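Long-range contacts in xylanase and alpha-amylase inhibitor protein (Scadoxus multiflorus, PDB 3MU7), which probably inhibits xylanases and alpha-amylases, using a TIM-barrel scaffold of the glycosyl hydrolase family 18 type: residues S17-D23 / Q59-C63; P156-Y160 / E203-A208. One frame throughout, in Å; residues are numbered along the deposited sequence. Where two conformers were deposited one is given.

Contact 1: S17-D23 / Q59-C63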
loop_
_atom_site.group_PDB
_atom_site.type_symbol
_atom_site.label_atom_id
_atom_site.label_comp_id
_atom_site.label_asym_id
_atom_site.label_seq_id
_atom_site.Cartn_x
_atom_site.Cartn_y
_atom_site.Cartn_z
ATOM N N SER A 17 4.541 16.612 5.283
ATOM C CA SER A 17 5.067 15.681 6.270
ATOM C C SER A 17 4.090 14.543 6.570
ATOM O O SER A 17 2.883 14.657 6.335
ATOM C CB SER A 17 5.403 16.408 7.569
ATOM O OG SER A 17 4.213 16.770 8.234
ATOM N N LEU A 18 4.616 13.461 7.124
ATOM C CA LEU A 18 3.777 12.338 7.501
ATOM C C LEU A 18 2.722 12.773 8.518
ATOM O O LEU A 18 1.538 12.463 8.367
ATOM C CB LEU A 18 4.628 11.197 8.049
ATOM C CG LEU A 18 3.859 9.982 8.578
ATOM C CD1 LEU A 18 2.929 9.413 7.526
ATOM C CD2 LEU A 18 4.823 8.925 9.046
ATOM N N GLU A 19 3.137 13.510 9.547
ATOM C CA GLU A 19 2.177 13.959 10.557
ATOM C C GLU A 19 1.103 14.884 9.965
ATOM O O GLU A 19 -0.072 14.747 10.303
ATOM C CB GLU A 19 2.873 14.571 11.781
ATOM C CG GLU A 19 3.733 15.785 11.478
ATOM C CD GLU A 19 4.732 16.121 12.575
ATOM O OE1 GLU A 19 4.794 15.406 13.598
ATOM O OE2 GLU A 19 5.485 17.101 12.388
ATOM N N ALA A 20 1.484 15.792 9.066
ATOM C CA ALA A 20 0.502 16.675 8.431
ATOM C C ALA A 20 -0.430 15.911 7.492
ATOM O O ALA A 20 -1.611 16.236 7.364
ATOM C CB ALA A 20 1.188 17.818 7.711
ATOM N N THR A 21 0.101 14.879 6.849
ATOM C CA THR A 21 -0.706 14.005 6.002
ATOM C C THR A 21 -1.818 13.373 6.839
ATOM O O THR A 21 -2.998 13.410 6.473
ATOM C CB THR A 21 0.201 12.960 5.329
ATOM O OG1 THR A 21 1.082 13.643 4.434
ATOM C CG2 THR A 21 -0.587 11.924 4.548
ATOM N N CYS A 22 -1.452 12.845 7.999
ATOM C CA CYS A 22 -2.438 12.279 8.903
ATOM C C CYS A 22 -3.419 13.317 9.426
ATOM O O CYS A 22 -4.605 13.025 9.552
ATOM C CB CYS A 22 -1.745 11.547 10.042
ATOM S SG CYS A 22 -0.904 10.106 9.387
ATOM N N ASP A 23 -2.931 14.525 9.693
ATOM C CA ASP A 23 -3.777 15.616 10.196
ATOM C C ASP A 23 -4.849 16.086 9.218
ATOM O O ASP A 23 -5.801 16.750 9.618
ATOM C CB ASP A 23 -2.918 16.803 10.635
ATOM C CG ASP A 23 -2.241 16.571 11.959
ATOM O OD1 ASP A 23 -2.692 15.698 12.721
ATOM O OD2 ASP A 23 -1.256 17.288 12.230
ATOM N N GLN A 59 6.140 10.972 14.239
ATOM C CA GLN A 59 5.102 11.226 13.244
ATOM C C GLN A 59 4.188 10.016 13.066
ATOM O O GLN A 59 2.966 10.164 12.947
ATOM C CB GLN A 59 5.724 11.627 11.916
ATOM C CG GLN A 59 6.654 12.820 11.994
ATOM C CD GLN A 59 6.939 13.347 10.610
ATOM O OE1 GLN A 59 6.038 13.843 9.939
ATOM N NE2 GLN A 59 8.184 13.196 10.147
ATOM N N ILE A 60 4.784 8.827 13.058
ATOM C CA ILE A 60 4.028 7.580 13.023
ATOM C C ILE A 60 3.104 7.516 14.243
ATOM O O ILE A 60 1.909 7.231 14.125
ATOM C CB ILE A 60 4.977 6.357 13.014
ATOM C CG1 ILE A 60 5.729 6.262 11.685
ATOM C CG2 ILE A 60 4.202 5.075 13.260
ATOM C CD1 ILE A 60 7.022 5.463 11.770
ATOM N N LYS A 61 3.664 7.796 15.420
ATOM C CA LYS A 61 2.883 7.760 16.653
ATOM C C LYS A 61 1.752 8.780 16.623
ATOM O O LYS A 61 0.644 8.499 17.069
ATOM C CB LYS A 61 3.776 7.977 17.877
ATOM C CG LYS A 61 4.743 6.842 18.135
ATOM C CD LYS A 61 5.692 7.211 19.268
ATOM C CE LYS A 61 6.725 6.136 19.510
ATOM N NZ LYS A 61 7.643 6.522 20.624
ATOM N N HIS A 62 2.027 9.962 16.086
ATOM C CA HIS A 62 0.981 10.965 15.958
ATOM C C HIS A 62 -0.156 10.459 15.058
ATOM O O HIS A 62 -1.334 10.566 15.401
ATOM C CB HIS A 62 1.520 12.286 15.422
ATOM C CG HIS A 62 0.442 13.294 15.202
ATOM N ND1 HIS A 62 -0.219 13.900 16.247
ATOM C CD2 HIS A 62 -0.129 13.770 14.072
ATOM C CE1 HIS A 62 -1.136 14.723 15.773
ATOM N NE2 HIS A 62 -1.107 14.657 14.454
ATOM N N CYS A 63 0.205 9.902 13.903
ATOM C CA CYS A 63 -0.764 9.289 12.995
ATOM C C CYS A 63 -1.627 8.266 13.721
ATOM O O CYS A 63 -2.858 8.293 13.612
ATOM C CB CYS A 63 -0.039 8.618 11.837
ATOM S SG CYS A 63 0.650 9.791 10.646
HETATM O O HOH W 1 7.785 13.907 7.373
#
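A disulfide between neighbouring outer helices of the TIM barrel, Cys22 to Cys63, is the centre of this contact, where helix 18-23 and the 59-63 part of helix 56-65 run nearly parallel, the segment axes approaching to 8.5 Å. The S-S torsion of 93° is nearly relaxed, and the Leu18 side chain packs beside the bridge, its CG 3.8 Å from Cys63 SG. At the start of helix 18-23, the amide of Gln59 reaches across: Glu19 N donates to Gln59 OE1 at 2.9 Å, nearly straight at 167° and tilted somewhat from the carbonyl plane, while Gln59 NE2 donates to a water that also takes the N-H of Leu18. Ser17, the N-cap residue, accepts from Ala20 N through OG. Replacing Gln59 by an alanine would probably leave Glu19 N without its acceptor and take one donor from the bridging water. At the other end His62, its CG anti to the backbone N (chi1 176°), donates a hydrogen bond from NE2 to Asp23 OD1, 2.6 Å away, on the syn side and somewhat out of the carboxylate plane. OD1 lies in the ring plane, although carboxylate and ring stand almost perpendicular. Gln59 thus holds the first turn of helix 18-23, the disulfide and the His62-Asp23 bond its last. The carboxylate would be expected to favour a protonated imidazole, partly offset by Lys66, which salt-bridges the same oxygen.

Contact 2: P156-Y160 / E203-A208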
loop_
_atom_site.group_PDB
_atom_site.type_symbol
_atom_site.label_atom_id
_atom_site.label_comp_id
_atom_site.label_asym_id
_atom_site.label_seq_id
_atom_site.Cartn_x
_atom_site.Cartn_y
_atom_site.Cartn_z
ATOM N N PRO A 156 -1.362 -5.160 -6.074
ATOM C CA PRO A 156 -1.172 -5.734 -7.402
ATOM C C PRO A 156 -1.482 -4.730 -8.514
ATOM O O PRO A 156 -2.169 -3.719 -8.297
ATOM C CB PRO A 156 -2.197 -6.870 -7.426
ATOM C CG PRO A 156 -3.297 -6.376 -6.535
ATOM C CD PRO A 156 -2.569 -5.696 -5.411
ATOM N N GLN A 157 -0.977 -5.029 -9.705
ATOM C CA GLN A 157 -1.431 -4.365 -10.916
ATOM C C GLN A 157 -2.834 -4.864 -11.271
ATOM O O GLN A 157 -3.347 -5.797 -10.639
ATOM C CB GLN A 157 -0.430 -4.602 -12.042
ATOM C CG GLN A 157 0.877 -3.872 -11.835
ATOM C CD GLN A 157 1.839 -4.126 -12.970
ATOM O OE1 GLN A 157 1.851 -3.395 -13.964
ATOM N NE2 GLN A 157 2.662 -5.161 -12.828
ATOM N N CYS A 158 -3.478 -4.248 -12.262
ATOM C CA CYS A 158 -4.915 -4.472 -12.429
ATOM C C CYS A 158 -5.363 -5.630 -13.321
ATOM O O CYS A 158 -6.558 -5.859 -13.464
ATOM C CB CYS A 158 -5.668 -3.179 -12.775
ATOM S SG CYS A 158 -5.119 -2.238 -14.199
ATOM N N VAL A 159 -4.422 -6.371 -13.893
ATOM C CA VAL A 159 -4.799 -7.564 -14.657
ATOM C C VAL A 159 -4.857 -8.758 -13.708
ATOM O O VAL A 159 -3.862 -9.102 -13.062
ATOM C CB VAL A 159 -3.857 -7.857 -15.837
ATOM C CG1 VAL A 159 -4.400 -9.020 -16.651
ATOM C CG2 VAL A 159 -3.704 -6.635 -16.734
ATOM N N TYR A 160 -6.029 -9.372 -13.613
ATOM C CA TYR A 160 -6.235 -10.505 -12.726
ATOM C C TYR A 160 -5.947 -11.832 -13.451
ATOM O O TYR A 160 -6.474 -12.059 -14.544
ATOM C CB TYR A 160 -7.677 -10.520 -12.203
ATOM C CG TYR A 160 -7.845 -11.562 -11.135
ATOM C CD1 TYR A 160 -7.658 -11.245 -9.793
ATOM C CD2 TYR A 160 -8.124 -12.891 -11.468
ATOM C CE1 TYR A 160 -7.769 -12.212 -8.810
ATOM C CE2 TYR A 160 -8.234 -13.859 -10.497
ATOM C CZ TYR A 160 -8.050 -13.515 -9.170
ATOM O OH TYR A 160 -8.158 -14.474 -8.192
ATOM N N GLU A 203 -14.113 -8.299 -11.755
ATOM C CA GLU A 203 -13.330 -9.509 -11.578
ATOM C C GLU A 203 -12.575 -9.542 -10.243
ATOM O O GLU A 203 -12.612 -10.549 -9.535
ATOM C CB GLU A 203 -12.369 -9.758 -12.739
ATOM C CG GLU A 203 -11.687 -11.099 -12.564
ATOM C CD GLU A 203 -10.994 -11.634 -13.791
ATOM O OE1 GLU A 203 -10.583 -10.856 -14.674
ATOM O OE2 GLU A 203 -10.850 -12.866 -13.844
ATOM N N TRP A 204 -11.888 -8.448 -9.912
ATOM C CA TRP A 204 -11.155 -8.365 -8.645
ATOM C C TRP A 204 -12.081 -8.542 -7.449
ATOM O O TRP A 204 -11.783 -9.310 -6.533
ATOM C CB TRP A 204 -10.379 -7.053 -8.544
ATOM C CG TRP A 204 -9.106 -7.078 -9.324
ATOM C CD1 TRP A 204 -8.897 -6.595 -10.584
ATOM C CD2 TRP A 204 -7.865 -7.634 -8.895
ATOM N NE1 TRP A 204 -7.598 -6.816 -10.969
ATOM C CE2 TRP A 204 -6.940 -7.454 -9.948
ATOM C CE3 TRP A 204 -7.443 -8.275 -7.723
ATOM C CZ2 TRP A 204 -5.617 -7.887 -9.859
ATOM C CZ3 TRP A 204 -6.138 -8.704 -7.636
ATOM C CH2 TRP A 204 -5.235 -8.510 -8.700
ATOM N N SER A 205 -13.216 -7.851 -7.469
ATOM C CA SER A 205 -14.133 -7.936 -6.343
ATOM C C SER A 205 -14.747 -9.333 -6.216
ATOM O O SER A 205 -15.015 -9.776 -5.104
ATOM C CB SER A 205 -15.202 -6.844 -6.403
ATOM O OG SER A 205 -15.925 -6.899 -7.613
ATOM N N MET A 206 -14.932 -10.031 -7.332
ATOM C CA MET A 206 -15.465 -11.392 -7.280
ATOM C C MET A 206 -14.423 -12.422 -6.845
ATOM O O MET A 206 -14.720 -13.312 -6.047
ATOM C CB MET A 206 -16.040 -11.803 -8.633
ATOM C CG MET A 206 -16.857 -13.086 -8.587
ATOM S SD MET A 206 -17.286 -13.683 -10.227
ATOM C CE MET A 206 -16.148 -15.044 -10.408
ATOM N N LYS A 207 -13.210 -12.310 -7.374
ATOM C CA LYS A 207 -12.241 -13.398 -7.268
ATOM C C LYS A 207 -11.132 -13.228 -6.237
ATOM O O LYS A 207 -10.558 -14.217 -5.791
ATOM C CB LYS A 207 -11.617 -13.684 -8.633
ATOM C CG LYS A 207 -12.623 -14.046 -9.708
ATOM C CD LYS A 207 -11.922 -14.492 -10.980
ATOM C CE LYS A 207 -12.914 -14.975 -12.030
ATOM N NZ LYS A 207 -13.513 -16.285 -11.668
ATOM N N ALA A 208 -10.799 -11.992 -5.872
ATOM C CA ALA A 208 -9.670 -11.783 -4.963
ATOM C C ALA A 208 -10.014 -12.305 -3.579
ATOM O O ALA A 208 -11.032 -11.928 -3.001
ATOM C CB ALA A 208 -9.299 -10.325 -4.907
HETATM O O HOH W 2 -7.551 -14.520 -5.163
#
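Trp204, on helix 195-207, meets the 156-160 loop through one hydrogen bond and several kinds of apolar contact. The bond runs from Trp204 NE1 to Cys158 O, 2.9 Å long and almost straight at 173°. The oxygen lies in the indole plane, yet the N-H comes from well above the plane of the carbonyl, so no lone pair is met squarely. It satisfies the polar atom of a buried indole and fixes the turn of that ring.

The aromatic contact is a T-shaped pair. Tyr160 directs its ring edge at one face of Trp204, the planes at 87° and the centroid of its ring 4.9 Å from that of the indole six-membered ring. CD1 leads, coming within 3.6 Å of Trp204 CE3, and Tyr160 CB sits over the five-membered ring in a CH-pi contact. With CG swung anti to the backbone N (chi1 -172°), the tyrosine ring extends along the helix toward Lys207.

Apolar and mixed packing fills in around the two rings. Pro156 CG touches the far rim of the indole at CH2, 3.6 Å away. Beside the tyrosine, the Glu203 carboxylate brings OE2 to 3.6 Å from Tyr160 CD2, and Lys207 lays CB against the phenol end, 3.6 Å from Tyr160 CZ. A water links Tyr160 OH to Lys207 O, which accepts from it at the helix end.

Beyond the loop, Trp204 packs on Ile177 and Val179 of strand 176-180, and Cys158 is disulfide-bonded to Cys187. This is the layering of a TIM barrel: a helix covers the parallel strands from outside, and its tryptophan also holds the loop that follows strand 151-154.

Contacts 1 and 2 sit on opposite sides of the chain's centre, their own centres 31 Å apart, and share no segment; both involve helices of the barrel's outer layer, and each is partly buried. Contact 1 joins two helices and relies on covalent and polar chemistry, with its sulfur bridge inside and its charged groups toward the surface. Contact 2 joins its helix to a loop that follows a barrel strand and depends mainly on aromatic packing, with one indole hydrogen bond. Both include disulfide cysteines, two in contact 1 and one in contact 2: in 17-23/59-63 the bridge itself crosses the contact, whereas in 156-160/203-208 it ties the loop to a residue elsewhere.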